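Local structure of pectinesterase 1 (Solanum lycopersicum, 1XG2) at residues V230-Y235 and A287-F292; Q16-A21 and I35-G40; V121-R126 and T307-V312; L168-P173 and Q177-T182; E44-A49 and T65-S70. The protein hydrolyses the methyl esters of plant cell-wall pectin, releasing methanol, as the catalytic pectinesterase domain of a longer precursor. All blocks are in the same frame, centred on the assembly; numbering follows the deposited sequence. Where two conformers were deposited one is given.

Contact 1: residues V230-Y235 and A287-F292; sequences VVMESY and AKAMPF
Val-230 presses one methyl group onto the ring of Phe-292: CG2 sits 3.5 Å from the ring centroid, only 4° off the normal, so that all six ring carbons are nearly equally far from it and a CH-pi contact results. With CG2 of Val-230 anti to the carbonyl carbon (CG1 anti to the backbone N, chi1 173°), this branch is the one turned to the aromatic face. Pro-291 lies over the opposite face, displaced toward the rim through its CB, and the ring is thus held from two directions.

Two residues along the strand, Met-232 reaches across with its extended end. Its SD is 3.9 Å from Ala-289 CB, while CE lies 3.9 Å from Phe-292 CB and 3.6 Å from Phe-292 O; that carbonyl also takes a hydrogen bond from Ser-196. These four residues form a tight, buried cluster. The far side of 287-292 is different: Ala-287 and Lys-288 are solvent-exposed, and the CB of Met-290 is directed away from the strand. A serine in place of Phe-292 would probably leave Val-230 CG2 without the aromatic face it rests on and open a gap there.

Val-231, between the two contact residues, points instead toward Ile-197 and Ile-202, giving the inside-outside alternation of a right-handed parallel beta-helix whose outer face is overlaid by a C-terminal helical segment.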
# COMPACT_ATOMS: atom_id res chain seq x y z
N VAL A 230 9.11 -0.49 10.53
CA VAL A 230 10.08 0.13 11.41
C VAL A 230 9.58 1.48 11.84
O VAL A 230 9.06 2.26 11.03
CB VAL A 230 11.46 0.28 10.76
CG1 VAL A 230 12.39 1.09 11.64
CG2 VAL A 230 12.04 -1.08 10.49
N VAL A 231 9.72 1.74 13.14
CA VAL A 231 9.32 3.00 13.73
C VAL A 231 10.59 3.61 14.29
O VAL A 231 11.21 3.02 15.17
CB VAL A 231 8.30 2.80 14.85
CG1 VAL A 231 7.99 4.14 15.52
CG2 VAL A 231 7.03 2.12 14.32
N MET A 232 11.00 4.77 13.78
CA MET A 232 12.26 5.37 14.22
C MET A 232 12.24 6.88 14.41
O MET A 232 11.47 7.59 13.78
CB MET A 232 13.40 4.96 13.28
CG MET A 232 13.26 5.32 11.85
SD MET A 232 14.48 4.39 10.81
CE MET A 232 14.14 5.18 9.29
N GLU A 233 13.09 7.35 15.32
CA GLU A 233 13.19 8.76 15.65
C GLU A 233 11.83 9.41 15.85
O GLU A 233 11.61 10.54 15.43
CB GLU A 233 14.01 9.50 14.59
CG GLU A 233 15.48 9.09 14.56
CD GLU A 233 16.34 9.75 15.65
OE1 GLU A 233 15.85 10.63 16.42
OE2 GLU A 233 17.54 9.38 15.74
N SER A 234 10.94 8.68 16.50
CA SER A 234 9.57 9.13 16.69
C SER A 234 9.21 9.21 18.17
O SER A 234 9.85 8.57 19.03
CB SER A 234 8.59 8.18 16.00
OG SER A 234 8.75 8.20 14.59
N TYR A 235 8.21 10.03 18.46
CA TYR A 235 7.64 10.14 19.79
C TYR A 235 6.52 9.13 19.91
O TYR A 235 5.61 9.09 19.08
CB TYR A 235 7.11 11.54 20.04
CG TYR A 235 6.37 11.69 21.35
CD1 TYR A 235 7.03 12.14 22.50
CD2 TYR A 235 5.00 11.39 21.46
CE1 TYR A 235 6.36 12.27 23.71
CE2 TYR A 235 4.33 11.52 22.68
CZ TYR A 235 5.01 11.97 23.79
OH TYR A 235 4.36 12.11 24.99
N ALA A 287 23.30 1.72 10.49
CA ALA A 287 23.34 1.03 9.21
C ALA A 287 22.16 0.06 9.02
O ALA A 287 21.77 -0.23 7.89
CB ALA A 287 24.67 0.27 9.06
N LYS A 288 21.61 -0.43 10.12
CA LYS A 288 20.41 -1.29 10.08
C LYS A 288 19.09 -0.50 10.00
O LYS A 288 18.05 -1.05 9.62
CB LYS A 288 20.41 -2.24 11.28
CG LYS A 288 21.53 -3.29 11.19
CD LYS A 288 21.53 -4.22 12.38
CE LYS A 288 22.67 -5.24 12.32
NZ LYS A 288 22.59 -6.19 13.48
N ALA A 289 19.13 0.78 10.37
CA ALA A 289 17.99 1.68 10.20
C ALA A 289 17.95 2.30 8.80
O ALA A 289 16.88 2.69 8.31
CB ALA A 289 18.04 2.78 11.24
N MET A 290 19.11 2.37 8.14
CA MET A 290 19.25 3.10 6.88
C MET A 290 18.36 2.59 5.73
O MET A 290 17.89 3.38 4.94
CB MET A 290 20.72 3.16 6.42
CG MET A 290 21.40 4.50 6.71
SD MET A 290 20.84 5.87 5.66
CE MET A 290 21.32 5.28 4.08
N PRO A 291 18.16 1.28 5.63
CA PRO A 291 17.27 0.73 4.60
C PRO A 291 15.84 1.27 4.62
O PRO A 291 15.13 1.13 3.62
CB PRO A 291 17.26 -0.76 4.92
CG PRO A 291 18.54 -1.00 5.61
CD PRO A 291 18.76 0.22 6.45
N PHE A 292 15.44 1.89 5.73
CA PHE A 292 14.07 2.37 5.91
C PHE A 292 13.92 3.87 5.72
O PHE A 292 12.86 4.42 5.97
CB PHE A 292 13.53 1.86 7.25
CG PHE A 292 13.62 0.36 7.35
CD1 PHE A 292 12.68 -0.45 6.71
CD2 PHE A 292 14.68 -0.25 7.99
CE1 PHE A 292 12.77 -1.83 6.76
CE2 PHE A 292 14.79 -1.63 8.04
CZ PHE A 292 13.83 -2.43 7.42

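Contact 2: residues Q16-A21 and I35-G40; sequences QTLAEA and IYVKRG
Ile-35 meets both Leu-18 and Ala-21, and these three residues bury most of the surface in the contact. The CG2 branch of Ile-35 lies between its two partners, 3.8 Å from Ala-21 CB and 3.9 Å from Leu-18 CD1. Its other branch runs alongside the helix backbone, where CD1 comes to 3.8 Å from Ala-21 O. The side chain of Leu-18 leaves the helix with CG anti to the backbone N (chi1 -180°), which carries CD1 across to the strand. There this one methyl also touches Val-37 CG2 at 3.9 Å, the two side chains meeting at about a right angle. No hydrogen bond joins the segments; the side-chain contacts are all between apolar groups.

The start of the helix is fixed by a capping box. Thr-17 OG1 donates to Glu-20 OE2 at 2.7 Å, on the anti lone pair of the carboxylate, and Glu-20 N returns a weak bond to Thr-17 OG1. Val-7 and Ile-57, on the strands flanking 33-37, extend the apolar surface beneath the helix. Strand 5-7, helix 18-24 and strand 33-37 form a beta-alpha-beta unit, its helix closing the N-terminal end of the parallel beta-helix.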
# COMPACT_ATOMS: atom_id res chain seq x y z
N GLN A 16 -18.77 21.20 -9.88
CA GLN A 16 -19.42 21.10 -8.58
C GLN A 16 -18.91 19.90 -7.75
O GLN A 16 -19.04 19.90 -6.51
CB GLN A 16 -20.92 20.96 -8.79
CG GLN A 16 -21.75 21.09 -7.52
CD GLN A 16 -22.91 22.07 -7.65
OE1 GLN A 16 -23.70 21.98 -8.61
NE2 GLN A 16 -23.02 23.00 -6.71
N THR A 17 -18.38 18.89 -8.43
CA THR A 17 -17.87 17.69 -7.75
C THR A 17 -16.44 17.36 -8.18
O THR A 17 -16.02 17.67 -9.30
CB THR A 17 -18.76 16.46 -8.02
OG1 THR A 17 -18.60 16.03 -9.37
CG2 THR A 17 -20.24 16.79 -7.88
N LEU A 18 -15.73 16.68 -7.30
CA LEU A 18 -14.36 16.26 -7.56
C LEU A 18 -14.30 15.22 -8.67
O LEU A 18 -13.42 15.29 -9.51
CB LEU A 18 -13.72 15.72 -6.28
CG LEU A 18 -12.27 15.24 -6.38
CD1 LEU A 18 -11.37 16.30 -7.03
CD2 LEU A 18 -11.75 14.86 -5.00
N ALA A 19 -15.25 14.29 -8.70
CA ALA A 19 -15.24 13.24 -9.72
C ALA A 19 -15.25 13.82 -11.14
O ALA A 19 -14.55 13.32 -12.02
CB ALA A 19 -16.42 12.29 -9.51
N GLU A 20 -16.03 14.88 -11.35
CA GLU A 20 -16.12 15.51 -12.67
C GLU A 20 -14.78 16.11 -13.10
O GLU A 20 -14.37 15.98 -14.25
CB GLU A 20 -17.15 16.62 -12.66
CG GLU A 20 -18.61 16.21 -12.54
CD GLU A 20 -19.49 17.43 -12.27
OE1 GLU A 20 -19.84 18.12 -13.25
OE2 GLU A 20 -19.80 17.72 -11.08
N ALA A 21 -14.11 16.79 -12.17
CA ALA A 21 -12.81 17.39 -12.44
C ALA A 21 -11.75 16.35 -12.78
O ALA A 21 -10.95 16.54 -13.70
CB ALA A 21 -12.36 18.26 -11.27
N ILE A 35 -5.93 20.18 -9.57
CA ILE A 35 -7.35 20.39 -9.24
C ILE A 35 -7.43 20.97 -7.83
O ILE A 35 -6.99 20.34 -6.89
CB ILE A 35 -8.12 19.05 -9.28
CG1 ILE A 35 -8.07 18.44 -10.69
CG2 ILE A 35 -9.57 19.24 -8.85
CD1 ILE A 35 -8.59 17.01 -10.77
N TYR A 36 -8.00 22.17 -7.70
CA TYR A 36 -8.19 22.84 -6.41
C TYR A 36 -9.64 22.64 -5.98
O TYR A 36 -10.54 22.94 -6.74
CB TYR A 36 -7.83 24.33 -6.52
CG TYR A 36 -8.24 25.23 -5.35
CD1 TYR A 36 -8.02 24.84 -4.04
CD2 TYR A 36 -8.83 26.47 -5.58
CE1 TYR A 36 -8.38 25.67 -2.97
CE2 TYR A 36 -9.20 27.31 -4.51
CZ TYR A 36 -8.98 26.89 -3.21
OH TYR A 36 -9.34 27.69 -2.14
N VAL A 37 -9.85 22.13 -4.78
CA VAL A 37 -11.18 21.89 -4.25
C VAL A 37 -11.44 22.87 -3.12
O VAL A 37 -10.82 22.79 -2.05
CB VAL A 37 -11.30 20.44 -3.70
CG1 VAL A 37 -12.73 20.14 -3.31
CG2 VAL A 37 -10.78 19.42 -4.71
N LYS A 38 -12.33 23.83 -3.37
CA LYS A 38 -12.69 24.83 -2.37
C LYS A 38 -13.36 24.23 -1.15
O LYS A 38 -13.84 23.09 -1.20
CB LYS A 38 -13.61 25.89 -2.98
CG LYS A 38 -12.96 26.77 -4.03
CD LYS A 38 -13.65 28.14 -4.03
CE LYS A 38 -13.30 28.98 -5.25
NZ LYS A 38 -14.01 30.31 -5.25
N ARG A 39 -13.40 24.99 -0.06
CA ARG A 39 -13.90 24.51 1.21
C ARG A 39 -15.32 23.97 1.08
O ARG A 39 -16.11 24.46 0.26
CB ARG A 39 -13.84 25.59 2.31
CG ARG A 39 -14.80 26.77 2.12
CD ARG A 39 -14.49 27.95 3.02
NE ARG A 39 -13.15 28.49 2.74
CZ ARG A 39 -12.62 29.57 3.32
NH1 ARG A 39 -13.30 30.26 4.24
NH2 ARG A 39 -11.40 29.97 2.99
N GLY A 40 -15.59 22.93 1.85
CA GLY A 40 -16.85 22.23 1.77
C GLY A 40 -16.64 20.76 2.05
O GLY A 40 -15.51 20.27 2.10

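Contact 3: residues V121-R126 and T307-V312; sequences VINRCR and TGVAYV
The C-terminal tail of the chain lies across the outer face of the long parallel sheet of the beta-helix, where Thr-307 and Val-309 settle on Val-121 and Asn-123 of strand 120-123. Val-121 divides its two methyls between the partners. CG2 packs on Thr-307 CG2 at 3.9 Å, the side chains meeting at a slant. In the conformer given, one of two modelled for Val-309, CG1 of Val-121 reaches tip to tip toward Val-309 CG2 at a looser 4.2 Å. The same Val-309 methyl lies against the amide of Asn-123, 3.6 Å from both its CG and its ND2. Asn-123 and Val-309 slide past each other in opposite directions, and the contact is van der Waals in nature; ND2 has a weak hydrogen bond to Arg-144 O instead.

Thr-307 also shapes the tail. Its OG1, set between the backbone N and the carbonyl carbon (chi1 68°), accepts from Val-309 N at 3.2 Å with an N-H...O angle of 157°, which makes an ST turn. The same hydroxyl is bonded to Leu-304 O at the end of the preceding helix. Gly-308, in the middle of the turn, has backbone angles at which a CB would jam against Thr-307 O, which by itself calls for glycine.

Trp-303 and Leu-304 of helix 301-304 also pack on Val-121, and beyond the contact the tail passes over strand 140-144, where Val-309 and Ala-310 touch Arg-144 and Tyr-311 touches Phe-142.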
# COMPACT_ATOMS: atom_id res chain seq x y z
N VAL A 121 2.65 11.49 -3.30
CA VAL A 121 2.90 12.29 -2.11
C VAL A 121 1.57 12.69 -1.50
O VAL A 121 0.67 13.17 -2.21
CB VAL A 121 3.67 13.59 -2.44
CG1 VAL A 121 3.89 14.42 -1.15
CG2 VAL A 121 4.98 13.26 -3.09
N ILE A 122 1.44 12.48 -0.20
CA ILE A 122 0.29 12.93 0.57
C ILE A 122 0.86 13.96 1.57
O ILE A 122 1.58 13.61 2.49
CB ILE A 122 -0.40 11.71 1.25
CG1 ILE A 122 -1.00 10.78 0.19
CG2 ILE A 122 -1.53 12.15 2.16
CD1 ILE A 122 0.00 9.90 -0.52
N ASN A 123 0.52 15.22 1.36
CA ASN A 123 1.10 16.35 2.06
C ASN A 123 0.03 17.17 2.77
O ASN A 123 -0.89 17.65 2.13
CB ASN A 123 1.81 17.23 1.03
CG ASN A 123 2.64 18.34 1.66
OD1 ASN A 123 2.79 19.43 1.10
ND2 ASN A 123 3.16 18.07 2.85
N ARG A 124 0.17 17.35 4.07
CA ARG A 124 -0.73 18.18 4.86
C ARG A 124 -2.18 17.73 4.69
O ARG A 124 -3.06 18.55 4.44
CB ARG A 124 -0.58 19.65 4.48
CG ARG A 124 0.81 20.23 4.77
CD ARG A 124 0.85 21.75 4.74
NE ARG A 124 0.39 22.31 3.47
CZ ARG A 124 1.18 22.68 2.46
NH1 ARG A 124 2.50 22.60 2.53
NH2 ARG A 124 0.62 23.18 1.37
N CYS A 125 -2.41 16.42 4.80
CA CYS A 125 -3.74 15.84 4.71
C CYS A 125 -4.17 15.28 6.04
O CYS A 125 -3.33 14.95 6.85
CB CYS A 125 -3.76 14.73 3.66
SG CYS A 125 -3.57 15.38 2.00
N ARG A 126 -5.49 15.13 6.22
CA ARG A 126 -6.06 14.49 7.39
C ARG A 126 -6.83 13.26 6.87
O ARG A 126 -7.75 13.41 6.11
CB ARG A 126 -7.02 15.47 8.09
CG ARG A 126 -7.53 14.99 9.45
CD ARG A 126 -8.20 16.09 10.30
NE ARG A 126 -9.16 16.85 9.51
CZ ARG A 126 -10.45 16.57 9.38
NH1 ARG A 126 -10.99 15.54 10.02
NH2 ARG A 126 -11.20 17.34 8.62
N THR A 307 8.43 17.62 -6.68
CA THR A 307 7.11 17.90 -6.09
C THR A 307 7.05 19.20 -5.30
O THR A 307 5.96 19.74 -5.12
CB THR A 307 6.67 16.76 -5.13
OG1 THR A 307 7.52 16.74 -3.97
CG2 THR A 307 6.83 15.37 -5.77
N GLY A 308 8.19 19.67 -4.80
CA GLY A 308 8.23 20.82 -3.92
C GLY A 308 8.07 20.51 -2.43
O GLY A 308 8.38 21.37 -1.60
N VAL A 309 7.59 19.31 -2.08
CA VAL A 309 7.40 18.93 -0.68
C VAL A 309 8.71 18.85 0.10
O VAL A 309 9.76 18.51 -0.46
CB VAL A 309 6.64 17.55 -0.55
CG1 VAL A 309 7.57 16.38 -0.84
CG2 VAL A 309 6.02 17.39 0.83
N ALA A 310 8.67 19.17 1.39
CA ALA A 310 9.83 18.94 2.25
C ALA A 310 10.02 17.46 2.53
O ALA A 310 9.04 16.73 2.74
CB ALA A 310 9.68 19.69 3.57
N TYR A 311 11.27 17.03 2.52
CA TYR A 311 11.63 15.69 3.00
C TYR A 311 13.03 15.66 3.55
O TYR A 311 13.90 16.43 3.12
CB TYR A 311 11.47 14.62 1.89
CG TYR A 311 12.41 14.79 0.71
CD1 TYR A 311 12.17 15.74 -0.28
CD2 TYR A 311 13.55 14.01 0.59
CE1 TYR A 311 13.03 15.90 -1.37
CE2 TYR A 311 14.42 14.16 -0.48
CZ TYR A 311 14.16 15.10 -1.46
OH TYR A 311 15.04 15.23 -2.52
N VAL A 312 13.23 14.77 4.51
CA VAL A 312 14.54 14.39 5.00
C VAL A 312 14.91 13.10 4.29
O VAL A 312 14.17 12.12 4.34
CB VAL A 312 14.53 14.20 6.53
CG1 VAL A 312 15.83 13.56 7.02
CG2 VAL A 312 14.26 15.54 7.21

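Contact 4: residues L168-P173 and Q177-T182; sequences LVARKP and QQNMVT
With CG of Asn-179 beside its own backbone N and anti to the carbonyl carbon (chi1 -68°), the amide is aimed across at Arg-171 and Pro-173. ND2 donates to Arg-171 O at 2.9 Å, with an N-H...O angle of 146° and the donor tilted 23° from the carbonyl plane. It also lies 3.8 Å from Ala-170 CB and has a weak second partner in Thr-217 OG1. At the other end of the amide, Asn-179 OD1 lies 3.5 Å from Pro-173 CG.

Gln-177 runs past that proline in the opposite direction. Its extended chain places OE1 3.4 Å from Pro-173 CB, where the oxygen accepts from Gly-174 N inside the connecting turn. Farther back, Leu-168 CD1 and Val-181 CG1 meet at 4.2 Å. An alanine in place of Asn-179 would probably leave Arg-171 O without this donor and open a gap beside Pro-173.

The segments run in nearly opposite directions, yet the hydrogen bond between them comes from a side chain: strands 167-170 and 179-184 belong to different sheets and face each other across the beta-helix interior. Arg-171 turns the other way to a salt bridge with Asp-128. Gln-177 comes within about 4 Å, side chain to side chain, of Gln-131, the probable transition-state stabiliser, placing this loop beside the active-site cleft of a pectinesterase.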
# COMPACT_ATOMS: atom_id res chain seq x y z
N LEU A 168 0.22 10.23 13.97
CA LEU A 168 -0.51 8.98 13.85
C LEU A 168 -1.26 8.81 15.17
O LEU A 168 -0.65 8.59 16.22
CB LEU A 168 0.44 7.82 13.58
CG LEU A 168 1.44 8.08 12.44
CD1 LEU A 168 2.31 6.87 12.21
CD2 LEU A 168 0.73 8.45 11.18
N VAL A 169 -2.57 8.96 15.09
CA VAL A 169 -3.43 9.16 16.24
C VAL A 169 -4.40 8.00 16.38
O VAL A 169 -5.34 7.84 15.59
CB VAL A 169 -4.23 10.48 16.11
CG1 VAL A 169 -4.98 10.76 17.42
CG2 VAL A 169 -3.30 11.64 15.76
N ALA A 170 -4.15 7.17 17.38
CA ALA A 170 -5.09 6.11 17.71
C ALA A 170 -6.26 6.71 18.49
O ALA A 170 -6.07 7.57 19.34
CB ALA A 170 -4.41 5.02 18.50
N ARG A 171 -7.47 6.27 18.17
CA ARG A 171 -8.69 6.78 18.79
C ARG A 171 -9.43 5.67 19.55
O ARG A 171 -9.04 4.51 19.50
CB ARG A 171 -9.61 7.41 17.74
CG ARG A 171 -10.22 6.42 16.76
CD ARG A 171 -10.69 7.04 15.46
NE ARG A 171 -11.66 8.10 15.70
CZ ARG A 171 -12.17 8.91 14.78
NH1 ARG A 171 -11.85 8.78 13.49
NH2 ARG A 171 -13.03 9.85 15.14
N LYS A 172 -10.50 6.05 20.24
CA LYS A 172 -11.28 5.08 21.02
C LYS A 172 -12.05 4.16 20.08
O LYS A 172 -12.85 4.63 19.27
CB LYS A 172 -12.26 5.79 21.94
CG LYS A 172 -13.00 4.85 22.88
CD LYS A 172 -13.98 5.64 23.76
CE LYS A 172 -14.76 4.73 24.68
NZ LYS A 172 -16.11 5.26 24.97
N PRO A 173 -11.79 2.86 20.17
CA PRO A 173 -12.49 1.90 19.32
C PRO A 173 -13.75 1.35 19.98
O PRO A 173 -14.16 1.85 21.03
CB PRO A 173 -11.45 0.79 19.16
CG PRO A 173 -10.79 0.73 20.50
CD PRO A 173 -10.81 2.19 21.04
N GLN A 177 -12.03 -4.02 21.54
CA GLN A 177 -11.10 -3.92 20.43
C GLN A 177 -9.73 -3.51 20.92
O GLN A 177 -9.58 -2.94 22.00
CB GLN A 177 -11.62 -2.96 19.37
CG GLN A 177 -12.77 -3.56 18.59
CD GLN A 177 -13.13 -2.76 17.36
OE1 GLN A 177 -13.28 -1.54 17.44
NE2 GLN A 177 -13.25 -3.42 16.22
N GLN A 178 -8.73 -3.83 20.11
CA GLN A 178 -7.35 -3.46 20.34
C GLN A 178 -6.82 -2.71 19.12
O GLN A 178 -6.93 -3.19 17.98
CB GLN A 178 -6.52 -4.71 20.54
CG GLN A 178 -7.03 -5.67 21.63
CD GLN A 178 -6.00 -6.74 21.99
OE1 GLN A 178 -5.78 -7.04 23.17
NE2 GLN A 178 -5.36 -7.30 20.98
N ASN A 179 -6.29 -1.52 19.35
CA ASN A 179 -5.79 -0.68 18.26
C ASN A 179 -4.45 -1.19 17.75
O ASN A 179 -3.62 -1.65 18.53
CB ASN A 179 -5.63 0.77 18.70
CG ASN A 179 -6.96 1.45 18.98
OD1 ASN A 179 -7.98 1.04 18.45
ND2 ASN A 179 -6.93 2.50 19.81
N MET A 180 -4.26 -1.12 16.44
CA MET A 180 -3.01 -1.46 15.78
C MET A 180 -2.73 -0.35 14.78
O MET A 180 -3.47 -0.18 13.81
CB MET A 180 -3.11 -2.79 15.03
CG MET A 180 -3.75 -3.91 15.78
SD MET A 180 -2.57 -4.64 16.91
CE MET A 180 -3.70 -5.45 18.05
N VAL A 181 -1.65 0.39 15.01
CA VAL A 181 -1.25 1.48 14.11
C VAL A 181 -0.97 0.94 12.72
O VAL A 181 -1.44 1.52 11.74
CB VAL A 181 -0.01 2.24 14.62
CG1 VAL A 181 0.39 3.36 13.64
CG2 VAL A 181 -0.28 2.83 16.00
N THR A 182 -0.23 -0.16 12.65
CA THR A 182 0.07 -0.80 11.35
C THR A 182 -0.38 -2.26 11.28
O THR A 182 -0.46 -2.95 12.28
CB THR A 182 1.57 -0.74 11.00
OG1 THR A 182 2.35 -1.49 11.95
CG2 THR A 182 2.10 0.68 11.07

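Contact 5: residues E44-A49 and T65-S70; sequences ENVEVA and TTITGS
The CG2 methyl of Ile-67 rests against the backbone of Glu-44, 3.6 Å from Glu-44 O. CG2 is anti to the backbone N of Ile-67 (CG1 chi1 -46°), and the same methyl is 4.4 Å from Val-46 CG2, a loose apolar touch. Glu-44 itself sends its side chain off the other way, its OE2 and OE1 accepting from Leu-18 N and Ala-19 N in the first turn of helix 18-24. Its backbone N makes a weak, strongly bent hydrogen bond to Thr-68 O (3.1 Å, 120°).

Here the chain passes from strand 40-43 to strand 46-48, a corner of the parallel beta-helix at which it leaves one sheet for another while strand 65-69 runs alongside 40-43.

Asn-45 projects past this corner to the neighbourhood of Gly-69 and Ser-70, and water fills the interval. Its OD1 accepts from one water at 2.8 Å that in turn accepts from Ser-70 N, and from a second, at 3.2 Å, that also donates to Thr-68 O. Its ND2 is bonded to Ala-83 O, which helps fix the amide's rotation. A side chain on Gly-69 would have pointed at Asn-45, its CB only 3.3 Å from Asn-45 OD1. The CB of Thr-68 is directed away from Glu-44, and its hydroxyl pairs with Gln-100.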
# COMPACT_ATOMS: atom_id res chain seq x y z
N GLU A 44 -18.74 12.01 -1.85
CA GLU A 44 -18.50 11.23 -3.06
C GLU A 44 -17.38 10.20 -2.88
O GLU A 44 -16.51 10.35 -2.02
CB GLU A 44 -18.22 12.10 -4.32
CG GLU A 44 -17.57 13.45 -4.09
CD GLU A 44 -17.33 14.26 -5.37
OE1 GLU A 44 -17.08 13.69 -6.46
OE2 GLU A 44 -17.37 15.51 -5.27
N ASN A 45 -17.46 9.14 -3.67
CA ASN A 45 -16.40 8.15 -3.78
C ASN A 45 -15.68 8.40 -5.08
O ASN A 45 -16.25 8.23 -6.16
CB ASN A 45 -16.96 6.73 -3.72
CG ASN A 45 -17.37 6.33 -2.31
OD1 ASN A 45 -18.51 6.56 -1.89
ND2 ASN A 45 -16.44 5.71 -1.58
N VAL A 46 -14.42 8.81 -4.97
CA VAL A 46 -13.63 9.25 -6.10
C VAL A 46 -12.51 8.26 -6.40
O VAL A 46 -11.89 7.70 -5.50
CB VAL A 46 -13.02 10.63 -5.81
CG1 VAL A 46 -12.12 11.09 -6.96
CG2 VAL A 46 -14.14 11.63 -5.53
N GLU A 47 -12.25 8.07 -7.69
CA GLU A 47 -11.21 7.18 -8.15
C GLU A 47 -10.30 7.93 -9.11
O GLU A 47 -10.78 8.60 -10.02
CB GLU A 47 -11.83 5.96 -8.83
CG GLU A 47 -10.82 4.93 -9.29
CD GLU A 47 -11.42 3.55 -9.55
OE1 GLU A 47 -10.66 2.67 -10.01
OE2 GLU A 47 -12.64 3.33 -9.26
N VAL A 48 -8.99 7.82 -8.89
CA VAL A 48 -8.00 8.41 -9.79
C VAL A 48 -7.27 7.26 -10.46
O VAL A 48 -6.37 6.65 -9.87
CB VAL A 48 -7.01 9.32 -9.04
CG1 VAL A 48 -5.96 9.88 -9.99
CG2 VAL A 48 -7.75 10.46 -8.36
N ALA A 49 -7.67 6.95 -11.69
CA ALA A 49 -7.23 5.73 -12.37
C ALA A 49 -5.81 5.86 -12.89
O ALA A 49 -5.20 6.94 -12.86
CB ALA A 49 -8.19 5.39 -13.53
N THR A 65 -11.61 21.41 3.64
CA THR A 65 -12.09 20.63 2.50
C THR A 65 -12.08 19.16 2.88
O THR A 65 -11.04 18.62 3.25
CB THR A 65 -11.24 20.85 1.23
OG1 THR A 65 -11.32 22.21 0.80
CG2 THR A 65 -11.82 20.10 0.04
N THR A 66 -13.24 18.52 2.79
CA THR A 66 -13.40 17.12 3.16
C THR A 66 -14.08 16.32 2.04
O THR A 66 -15.12 16.74 1.53
CB THR A 66 -14.26 17.03 4.42
OG1 THR A 66 -13.58 17.63 5.53
CG2 THR A 66 -14.44 15.61 4.85
N ILE A 67 -13.48 15.20 1.66
CA ILE A 67 -14.14 14.22 0.81
C ILE A 67 -14.57 13.11 1.73
O ILE A 67 -13.74 12.58 2.47
CB ILE A 67 -13.18 13.67 -0.27
CG1 ILE A 67 -12.43 14.81 -0.94
CG2 ILE A 67 -13.94 12.84 -1.31
CD1 ILE A 67 -13.31 15.91 -1.56
N THR A 68 -15.86 12.75 1.70
CA THR A 68 -16.39 11.80 2.66
C THR A 68 -17.24 10.71 2.01
O THR A 68 -17.83 10.92 0.95
CB THR A 68 -17.17 12.53 3.78
OG1 THR A 68 -17.52 11.61 4.84
CG2 THR A 68 -18.48 13.12 3.30
N GLY A 69 -17.22 9.55 2.64
CA GLY A 69 -18.00 8.39 2.22
C GLY A 69 -18.15 7.45 3.39
O GLY A 69 -17.60 7.71 4.46
N SER A 70 -18.87 6.34 3.20
CA SER A 70 -19.14 5.40 4.29
C SER A 70 -19.24 3.94 3.84
O SER A 70 -19.84 3.12 4.56
CB SER A 70 -20.43 5.80 5.03
OG SER A 70 -21.51 5.96 4.12
O HOH W 1 -20.06 6.27 0.47
O HOH W 2 -19.57 9.31 -0.58

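How the contacts relate
From the N terminus, contact 2 closes the first loop, seating the helix at the start of the beta-helix on strand 33-37. Contact 5 follows in series and ties the corner at 44-49 to strand 65-69; the two adjoin, through Glu-44 with Leu-18 and Gly-40 O with Thr-66 N. Contact 3 then opens at 121-126 and closes only at 307-312, a long loop holding both contact 4, a short loop joining two different sheets, and contact 1, which brings 287-292 back to strand 228-232. None cross. Contacts 1, 2 and 3 all reach the long parallel sheet, with contacts 1 and 2 on opposite sides of the chain's centre, their own centres about 37 Å apart.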